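Local coordinates for Bm4233, isoform b (Brugia malayi, PDB 6ANY), which probably binds and carries sterols or other lipids as a secreted venom allergen-like member of the CAP family, at residues 82-87 / 104-109; 134-139 / 169-174; 144-149 / 164-169. All coordinates share one frame; numbering follows the deposited sequence.

Contact 1 of 3, residues 82-87 / 104-109; sequences NVYAYW and GKSWWS
Asn82, Val83 and Tyr84 meet Ser106 and Trp107 where strand 82-87 packs against helix 104-108, the two axes passing 9.0 Å apart with their N-to-C directions at 117°. This is helix-on-sheet packing of the alpha-beta-alpha sandwich of the CAP fold: the last turns of helix 99-108 lie against the start of strand 80-87, an outermost strand of the central sheet. Trp107 carries most of the contact. Its indole drops from the helix onto the backbone of the strand, with CG anti to the carbonyl carbon (chi1 -59°). One face of the six-membered ring receives Asn82 CB in a CH-pi contact, the carbon standing 3.5 Å from the ring centroid and almost on the ring normal. The Asn82 carboxamide runs back along the indole as the ring runs out toward the strand, with ND2 3.8 Å from Trp107 CE3. That amide nitrogen is engaged by Tyr166 OH and His134 O, which fix how the carboxamide is turned. Tyr84 CB packs closely on the indole, 3.3 Å from Trp107 CZ2, while its ring leans toward the helix and brings CD1 to 3.8 Å from Ser106 CB. The His134 ring also meets Trp107, so helix 133-138 joins the cluster. A single hydrogen bond links the segments, tying the indole to the strand backbone: Trp107 NE1 lies 2.9 Å from Val83 O, bent at the hydrogen to 149° and approaching from well above the carbonyl plane rather than along a lone pair.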
# COMPACT_ATOMS: atom_id res chain seq x y z
N ASN A 82 -7.34 0.20 1.86
CA ASN A 82 -7.03 -1.19 2.17
C ASN A 82 -7.37 -1.38 3.66
O ASN A 82 -7.11 -0.51 4.48
CB ASN A 82 -5.57 -1.48 1.91
CG ASN A 82 -5.24 -1.83 0.43
OD1 ASN A 82 -6.13 -2.18 -0.34
ND2 ASN A 82 -3.92 -1.92 0.11
N VAL A 83 -7.95 -2.54 3.99
CA VAL A 83 -8.46 -2.88 5.32
C VAL A 83 -7.86 -4.19 5.76
O VAL A 83 -7.83 -5.14 5.02
CB VAL A 83 -10.00 -3.07 5.28
CG1 VAL A 83 -10.48 -3.42 6.64
CG2 VAL A 83 -10.72 -1.79 4.73
N TYR A 84 -7.34 -4.22 6.98
CA TYR A 84 -6.74 -5.42 7.57
C TYR A 84 -7.22 -5.59 9.01
O TYR A 84 -7.37 -4.63 9.71
CB TYR A 84 -5.21 -5.34 7.53
CG TYR A 84 -4.46 -6.31 8.44
CD1 TYR A 84 -4.09 -7.55 8.01
CD2 TYR A 84 -4.12 -5.95 9.75
CE1 TYR A 84 -3.42 -8.45 8.85
CE2 TYR A 84 -3.46 -6.83 10.60
CZ TYR A 84 -3.07 -8.05 10.15
OH TYR A 84 -2.42 -8.92 11.02
N ALA A 85 -7.47 -6.82 9.42
CA ALA A 85 -7.80 -7.15 10.81
C ALA A 85 -7.09 -8.41 11.31
O ALA A 85 -6.72 -9.30 10.55
CB ALA A 85 -9.27 -7.30 11.03
N TYR A 86 -6.87 -8.43 12.60
CA TYR A 86 -6.39 -9.59 13.27
C TYR A 86 -7.26 -9.81 14.45
O TYR A 86 -7.41 -8.89 15.28
CB TYR A 86 -4.96 -9.39 13.79
CG TYR A 86 -4.34 -10.65 14.23
CD1 TYR A 86 -3.71 -11.51 13.31
CD2 TYR A 86 -4.38 -11.03 15.55
CE1 TYR A 86 -3.10 -12.69 13.72
CE2 TYR A 86 -3.78 -12.23 15.99
CZ TYR A 86 -3.16 -13.06 15.06
OH TYR A 86 -2.54 -14.22 15.48
N TRP A 87 -7.79 -11.02 14.57
CA TRP A 87 -8.72 -11.36 15.61
C TRP A 87 -8.11 -12.32 16.56
O TRP A 87 -7.76 -13.43 16.17
CB TRP A 87 -10.00 -11.98 15.04
CG TRP A 87 -10.78 -11.10 14.23
CD1 TRP A 87 -11.77 -10.29 14.64
CD2 TRP A 87 -10.73 -11.00 12.81
NE1 TRP A 87 -12.34 -9.62 13.56
CE2 TRP A 87 -11.71 -10.06 12.43
CE3 TRP A 87 -9.93 -11.57 11.83
CZ2 TRP A 87 -11.92 -9.72 11.11
CZ3 TRP A 87 -10.15 -11.21 10.51
CH2 TRP A 87 -11.13 -10.29 10.19
N GLY A 104 0.61 -4.91 5.66
CA GLY A 104 1.20 -4.69 4.33
C GLY A 104 1.60 -6.03 3.82
O GLY A 104 1.40 -6.35 2.66
N LYS A 105 2.11 -6.87 4.69
CA LYS A 105 2.51 -8.26 4.29
C LYS A 105 1.28 -9.06 3.85
O LYS A 105 1.30 -9.79 2.86
CB LYS A 105 3.17 -8.98 5.45
CG LYS A 105 4.66 -8.77 5.53
CD LYS A 105 5.21 -9.05 6.92
CE LYS A 105 5.10 -10.51 7.23
NZ LYS A 105 5.35 -10.68 8.69
N SER A 106 0.19 -8.87 4.54
CA SER A 106 -1.04 -9.57 4.23
C SER A 106 -1.61 -9.13 2.88
O SER A 106 -1.82 -9.92 2.01
CB SER A 106 -2.06 -9.35 5.31
OG SER A 106 -3.26 -9.92 4.90
N TRP A 107 -1.77 -7.85 2.70
CA TRP A 107 -2.22 -7.30 1.39
C TRP A 107 -1.29 -7.68 0.24
O TRP A 107 -1.73 -8.12 -0.86
CB TRP A 107 -2.35 -5.77 1.47
CG TRP A 107 -3.33 -5.33 2.54
CD1 TRP A 107 -4.39 -6.01 2.98
CD2 TRP A 107 -3.28 -4.11 3.33
NE1 TRP A 107 -5.08 -5.29 3.97
CE2 TRP A 107 -4.40 -4.13 4.20
CE3 TRP A 107 -2.41 -3.04 3.38
CZ2 TRP A 107 -4.65 -3.10 5.11
CZ3 TRP A 107 -2.66 -2.03 4.28
CH2 TRP A 107 -3.77 -2.09 5.15
N TRP A 108 -0.01 -7.52 0.50
CA TRP A 108 1.01 -7.77 -0.51
C TRP A 108 1.06 -9.24 -0.88
O TRP A 108 1.35 -9.57 -2.07
CB TRP A 108 2.38 -7.27 -0.05
CG TRP A 108 3.35 -7.22 -1.19
CD1 TRP A 108 4.16 -8.25 -1.64
CD2 TRP A 108 3.58 -6.10 -2.08
NE1 TRP A 108 4.88 -7.81 -2.73
CE2 TRP A 108 4.55 -6.51 -3.01
CE3 TRP A 108 3.06 -4.81 -2.18
CZ2 TRP A 108 5.05 -5.66 -3.97
CZ3 TRP A 108 3.56 -3.98 -3.15
CH2 TRP A 108 4.51 -4.41 -4.04
N SER A 109 0.73 -10.13 0.07
CA SER A 109 0.81 -11.56 -0.17
C SER A 109 -0.14 -12.02 -1.28
O SER A 109 -0.03 -13.14 -1.79
CB SER A 109 0.47 -12.37 1.11
OG SER A 109 -0.97 -12.39 1.37

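Contact 2 of 3, residues 134-139 / 169-174; sequences HFTQMA and AGNMLK. With NAG (2-acetamido-2-deoxy-beta-D-glucopyranose), chain C; NAG (2-acetamido-2-deoxy-beta-D-glucopyranose), chain B.
Gln137 reaches Gly170 through an extended first torsion, CG anti to the backbone N (chi1 176°), followed by a bend at chi2 of 62° that folds the carboxamide toward the loop. Thr136 sets OG1 between its backbone N and carbonyl carbon, where it meets the carboxamide oxygen of Asn171. Gln137 OE1 accepts the N-H of Gly170 N at 2.9 Å, the hydrogen pointing fairly directly at the oxygen and slightly tilted from the carboxamide plane. Gly170 CA follows, 3.5 Å from the same OE1. The other end of this carboxamide is bonded through NE2 to Thr143 OG1, so both ends of the group are held. Helix 133-138 and the two residues after it carry the HFTQMAW signature of the CAP family, and the loop holds the end of the second signature, CHYSPAGNM, which begins on strand 159-167; the two are joined side chain to backbone and side chain to side chain. Thr136 OG1 donates to Asn171 OD1 in a short bond of 2.6 Å, coming from above the carboxamide plane as the two side chains cross obliquely. Asn171 ND2 in turn bonds Leu133 O, so its carboxamide spans the first turn of the helix, and ND2 also touches Gln137 CB at 3.9 Å. Asn171 has left-handed helical backbone angles, and beyond it the loop leads away from the helix. At its far end Lys174 O accepts the N-H of N2 of the chain C N-acetylglucosamine at 2.7 Å, part of a glycan probably attached at Asn122, while Lys174 NZ stays 3.7 Å from O7 of the chain B sugar.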
# COMPACT_ATOMS: atom_id res chain seq x y z
N HIS A 134 -5.80 -5.41 -3.11
CA HIS A 134 -5.06 -4.83 -2.00
C HIS A 134 -3.59 -4.65 -2.44
O HIS A 134 -3.00 -3.59 -2.28
CB HIS A 134 -5.19 -5.64 -0.71
CG HIS A 134 -6.59 -5.94 -0.34
ND1 HIS A 134 -7.21 -7.11 -0.70
CD2 HIS A 134 -7.53 -5.18 0.27
CE1 HIS A 134 -8.47 -7.07 -0.30
NE2 HIS A 134 -8.69 -5.90 0.28
N PHE A 135 -3.04 -5.69 -3.01
CA PHE A 135 -1.71 -5.71 -3.54
C PHE A 135 -1.57 -4.65 -4.67
O PHE A 135 -0.62 -3.91 -4.68
CB PHE A 135 -1.38 -7.10 -4.11
CG PHE A 135 -0.31 -7.06 -5.15
CD1 PHE A 135 0.98 -6.77 -4.81
CD2 PHE A 135 -0.61 -7.32 -6.47
CE1 PHE A 135 1.99 -6.73 -5.78
CE2 PHE A 135 0.36 -7.23 -7.45
CZ PHE A 135 1.65 -6.91 -7.11
N THR A 136 -2.53 -4.56 -5.58
CA THR A 136 -2.40 -3.67 -6.73
C THR A 136 -2.36 -2.21 -6.29
O THR A 136 -1.53 -1.46 -6.80
CB THR A 136 -3.43 -3.96 -7.80
OG1 THR A 136 -4.75 -3.92 -7.28
CG2 THR A 136 -3.14 -5.33 -8.52
N GLN A 137 -3.11 -1.86 -5.24
CA GLN A 137 -3.07 -0.52 -4.68
C GLN A 137 -1.70 -0.26 -4.07
O GLN A 137 -1.17 0.82 -4.22
CB GLN A 137 -4.19 -0.34 -3.69
CG GLN A 137 -4.23 0.96 -2.95
CD GLN A 137 -4.42 2.14 -3.87
OE1 GLN A 137 -5.57 2.57 -4.13
NE2 GLN A 137 -3.31 2.72 -4.33
N MET A 138 -1.14 -1.24 -3.35
CA MET A 138 0.18 -1.05 -2.74
C MET A 138 1.22 -0.92 -3.83
O MET A 138 2.26 -0.32 -3.63
CB MET A 138 0.61 -2.25 -1.83
CG MET A 138 -0.15 -2.43 -0.55
SD MET A 138 0.44 -3.76 0.44
CE MET A 138 2.07 -3.19 1.00
N ALA A 139 0.99 -1.60 -4.96
CA ALA A 139 1.93 -1.55 -6.09
C ALA A 139 1.67 -0.47 -7.15
O ALA A 139 2.36 -0.45 -8.13
CB ALA A 139 1.97 -2.90 -6.73
N ALA A 169 -5.89 7.40 -5.83
CA ALA A 169 -6.43 6.07 -5.78
C ALA A 169 -5.97 5.26 -6.95
O ALA A 169 -5.89 5.74 -8.00
CB ALA A 169 -7.92 6.08 -5.65
N GLY A 170 -5.60 4.03 -6.66
CA GLY A 170 -5.14 3.07 -7.61
C GLY A 170 -6.32 2.27 -8.16
O GLY A 170 -7.48 2.60 -7.94
N ASN A 171 -6.01 1.21 -8.89
CA ASN A 171 -6.99 0.23 -9.36
C ASN A 171 -8.05 0.73 -10.38
O ASN A 171 -9.17 0.22 -10.43
CB ASN A 171 -7.66 -0.50 -8.18
CG ASN A 171 -6.67 -1.15 -7.25
OD1 ASN A 171 -5.50 -1.44 -7.63
ND2 ASN A 171 -7.11 -1.36 -6.00
N MET A 172 -7.69 1.67 -11.21
CA MET A 172 -8.54 2.08 -12.30
C MET A 172 -8.46 0.96 -13.37
O MET A 172 -7.33 0.56 -13.79
CB MET A 172 -8.08 3.43 -12.88
CG MET A 172 -8.81 4.68 -12.35
SD MET A 172 -10.52 4.93 -12.99
CE MET A 172 -10.57 4.09 -14.59
N LEU A 173 -9.62 0.43 -13.78
CA LEU A 173 -9.63 -0.67 -14.71
C LEU A 173 -9.14 -0.23 -16.07
O LEU A 173 -9.36 0.93 -16.51
CB LEU A 173 -11.04 -1.32 -14.86
CG LEU A 173 -11.56 -2.07 -13.60
CD1 LEU A 173 -13.04 -2.48 -13.67
CD2 LEU A 173 -10.69 -3.27 -13.31
N LYS A 174 -8.39 -1.12 -16.68
CA LYS A 174 -7.85 -0.94 -18.03
C LYS A 174 -6.65 -0.02 -18.05
O LYS A 174 -6.17 0.30 -19.12
CB LYS A 174 -8.92 -0.49 -19.05
CG LYS A 174 -10.09 -1.45 -19.12
CD LYS A 174 -10.98 -1.16 -20.34
CE LYS A 174 -12.45 -0.94 -20.04
NZ LYS A 174 -12.96 0.26 -20.78
C1 NAG C . -5.90 -3.17 -21.32
C2 NAG C . -5.52 -1.92 -22.10
C3 NAG C . -6.76 -1.38 -22.82
C4 NAG C . -7.49 -2.49 -23.59
C5 NAG C . -7.71 -3.71 -22.68
C6 NAG C . -8.35 -4.90 -23.39
C7 NAG C . -3.67 -0.53 -21.35
C8 NAG C . -3.26 0.61 -20.47
N2 NAG C . -4.92 -0.96 -21.19
O3 NAG C . -6.38 -0.35 -23.73
O4 NAG C . -8.74 -1.99 -24.08
O5 NAG C . -6.47 -4.15 -22.16
O6 NAG C . -7.68 -5.13 -24.63
O7 NAG C . -2.91 -1.02 -22.16
C1 NAG B . -8.94 -2.29 -25.48
C2 NAG B . -10.44 -2.39 -25.75
C3 NAG B . -10.70 -2.75 -27.21
C4 NAG B . -10.02 -1.70 -28.08
C5 NAG B . -8.54 -1.69 -27.71
C6 NAG B . -7.73 -0.76 -28.60
C7 NAG B . -12.15 -3.07 -24.19
C8 NAG B . -13.13 -4.19 -24.05
N2 NAG B . -11.05 -3.36 -24.87
O3 NAG B . -12.11 -2.85 -27.44
O4 NAG B . -10.17 -2.01 -29.47
O5 NAG B . -8.38 -1.32 -26.35
O6 NAG B . -6.45 -0.55 -28.00
O7 NAG B . -12.34 -1.96 -23.72

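Contact 3 of 3, residues 144-149 / 164-169; sequences HKIGCG and CHYSPA
A pair of inner, antiparallel strands of the CAP sheet forms this contact, crosslinked by a disulfide within the pair, with a classic beta bulge where strand 145-153 begins. Cys148 and Cys164 form a non-hydrogen-bonded pair whose SG atoms are joined at 2.0 Å, with a chi3 of 100°. Next to it Gly147 and His165 are a hydrogen-bonded pair: His165 N lies 2.6 Å from Gly147 O in a nearly straight bond, and Gly147 N returns one to His165 O. Ile146 and Tyr166 run alongside each other on the face of the disulfide, with Ile146 CD1 3.6 Å from Tyr166 CE2. At the bulge Ser167 O receives both His144 N, at 3.2 Å, and Lys145 N, the latter weakly, while Ser167 N bonds Lys145 O. The His144 ring has that same Ser167 O over one face and Pro168 CD 3.6 Å from ND1, a buried nitrogen with no partner in the model. The peptide before Pro168, just past the end of strand 159-167, is cis. Helix 10-28 covers the face of Ile146 and Cys148, and helix 133-138 reaches Tyr166. On the opposite face helix 53-63 packs over Lys145, His165 and Ser167; strand 50-51 flanks segment 144-149, and strand 80-87 flanks segment 164-169.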
# COMPACT_ATOMS: atom_id res chain seq x y z
N HIS A 144 1.25 7.99 -4.75
CA HIS A 144 2.44 8.51 -4.07
C HIS A 144 2.23 8.96 -2.65
O HIS A 144 3.18 9.38 -2.02
CB HIS A 144 3.14 9.64 -4.88
CG HIS A 144 2.36 10.89 -5.05
ND1 HIS A 144 1.40 11.06 -6.04
CD2 HIS A 144 2.50 12.11 -4.46
CE1 HIS A 144 0.96 12.31 -6.01
NE2 HIS A 144 1.62 12.96 -5.06
N LYS A 145 1.02 8.80 -2.14
CA LYS A 145 0.67 9.23 -0.78
C LYS A 145 0.02 8.11 -0.01
O LYS A 145 -0.83 7.41 -0.53
CB LYS A 145 -0.29 10.43 -0.81
CG LYS A 145 0.31 11.62 -1.54
CD LYS A 145 -0.48 12.90 -1.39
CE LYS A 145 -1.47 13.08 -2.55
NZ LYS A 145 -2.12 14.46 -2.53
N ILE A 146 0.38 7.95 1.24
CA ILE A 146 -0.18 6.87 2.07
C ILE A 146 -0.39 7.40 3.47
O ILE A 146 0.41 8.15 3.95
CB ILE A 146 0.69 5.61 2.06
CG1 ILE A 146 -0.03 4.50 2.83
CG2 ILE A 146 2.09 5.88 2.65
CD1 ILE A 146 0.65 3.15 2.72
N GLY A 147 -1.47 6.98 4.09
CA GLY A 147 -1.71 7.29 5.47
C GLY A 147 -2.59 6.21 6.05
O GLY A 147 -3.50 5.69 5.37
N CYS A 148 -2.30 5.87 7.30
CA CYS A 148 -2.92 4.70 7.92
C CYS A 148 -3.34 4.97 9.34
O CYS A 148 -2.81 5.84 10.03
CB CYS A 148 -1.99 3.49 7.94
SG CYS A 148 -1.25 3.03 6.35
N GLY A 149 -4.36 4.23 9.74
CA GLY A 149 -4.96 4.40 11.07
C GLY A 149 -5.10 3.04 11.71
O GLY A 149 -5.37 2.07 11.02
N CYS A 164 -5.49 1.66 5.75
CA CYS A 164 -4.57 2.50 4.99
C CYS A 164 -5.33 3.13 3.85
O CYS A 164 -6.10 2.44 3.16
CB CYS A 164 -3.35 1.73 4.52
SG CYS A 164 -2.09 1.35 5.75
N HIS A 165 -5.11 4.43 3.69
CA HIS A 165 -5.59 5.25 2.56
C HIS A 165 -4.48 5.70 1.62
O HIS A 165 -3.38 6.06 2.05
CB HIS A 165 -6.31 6.48 3.08
CG HIS A 165 -7.67 6.17 3.62
ND1 HIS A 165 -8.46 7.12 4.23
CD2 HIS A 165 -8.39 5.03 3.62
CE1 HIS A 165 -9.62 6.58 4.56
NE2 HIS A 165 -9.60 5.32 4.18
N TYR A 166 -4.78 5.68 0.33
CA TYR A 166 -3.77 5.92 -0.72
C TYR A 166 -4.26 6.97 -1.67
O TYR A 166 -5.43 6.97 -2.03
CB TYR A 166 -3.50 4.65 -1.51
CG TYR A 166 -3.19 3.41 -0.66
CD1 TYR A 166 -4.18 2.75 0.02
CD2 TYR A 166 -1.90 2.92 -0.56
CE1 TYR A 166 -3.90 1.63 0.79
CE2 TYR A 166 -1.60 1.85 0.20
CZ TYR A 166 -2.60 1.19 0.88
OH TYR A 166 -2.19 0.09 1.59
N SER A 167 -3.37 7.85 -2.10
CA SER A 167 -3.73 8.89 -3.06
C SER A 167 -2.56 9.21 -3.99
O SER A 167 -1.43 9.37 -3.55
CB SER A 167 -4.18 10.16 -2.32
OG SER A 167 -4.45 11.20 -3.24
N PRO A 168 -2.85 9.31 -5.29
CA PRO A 168 -4.21 9.12 -5.80
C PRO A 168 -4.60 7.65 -5.76
O PRO A 168 -3.74 6.78 -5.67
CB PRO A 168 -4.09 9.60 -7.25
CG PRO A 168 -2.67 9.34 -7.61
CD PRO A 168 -1.88 9.59 -6.36
N ALA A 169 -5.89 7.40 -5.83
CA ALA A 169 -6.43 6.07 -5.78
C ALA A 169 -5.97 5.26 -6.95
O ALA A 169 -5.89 5.74 -8.00
CB ALA A 169 -7.92 6.08 -5.65

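Following the chain from the N terminus, contact 1 comes first: strand 80-87 leads through a largely irregular connection into helix 99-108, which folds back on it. This loop is complete before contact 2 opens at helix 133-138. The chain then makes the hairpin of strands 145-153 and 159-167, paired in contact 3, which is nested within the loop that contact 2 closes; segments 164-169 and 169-174 share Ala169. Strands 80-87 and 159-167 are neighbours, placing contacts 1 and 3 on one sheet. Asn82 touches all three contacts, and its backbone N bonds Cys164 O of contact 3. Helices 99-108 and 133-138, the sheet and the loop that follows strand 159-167 are thereby connected.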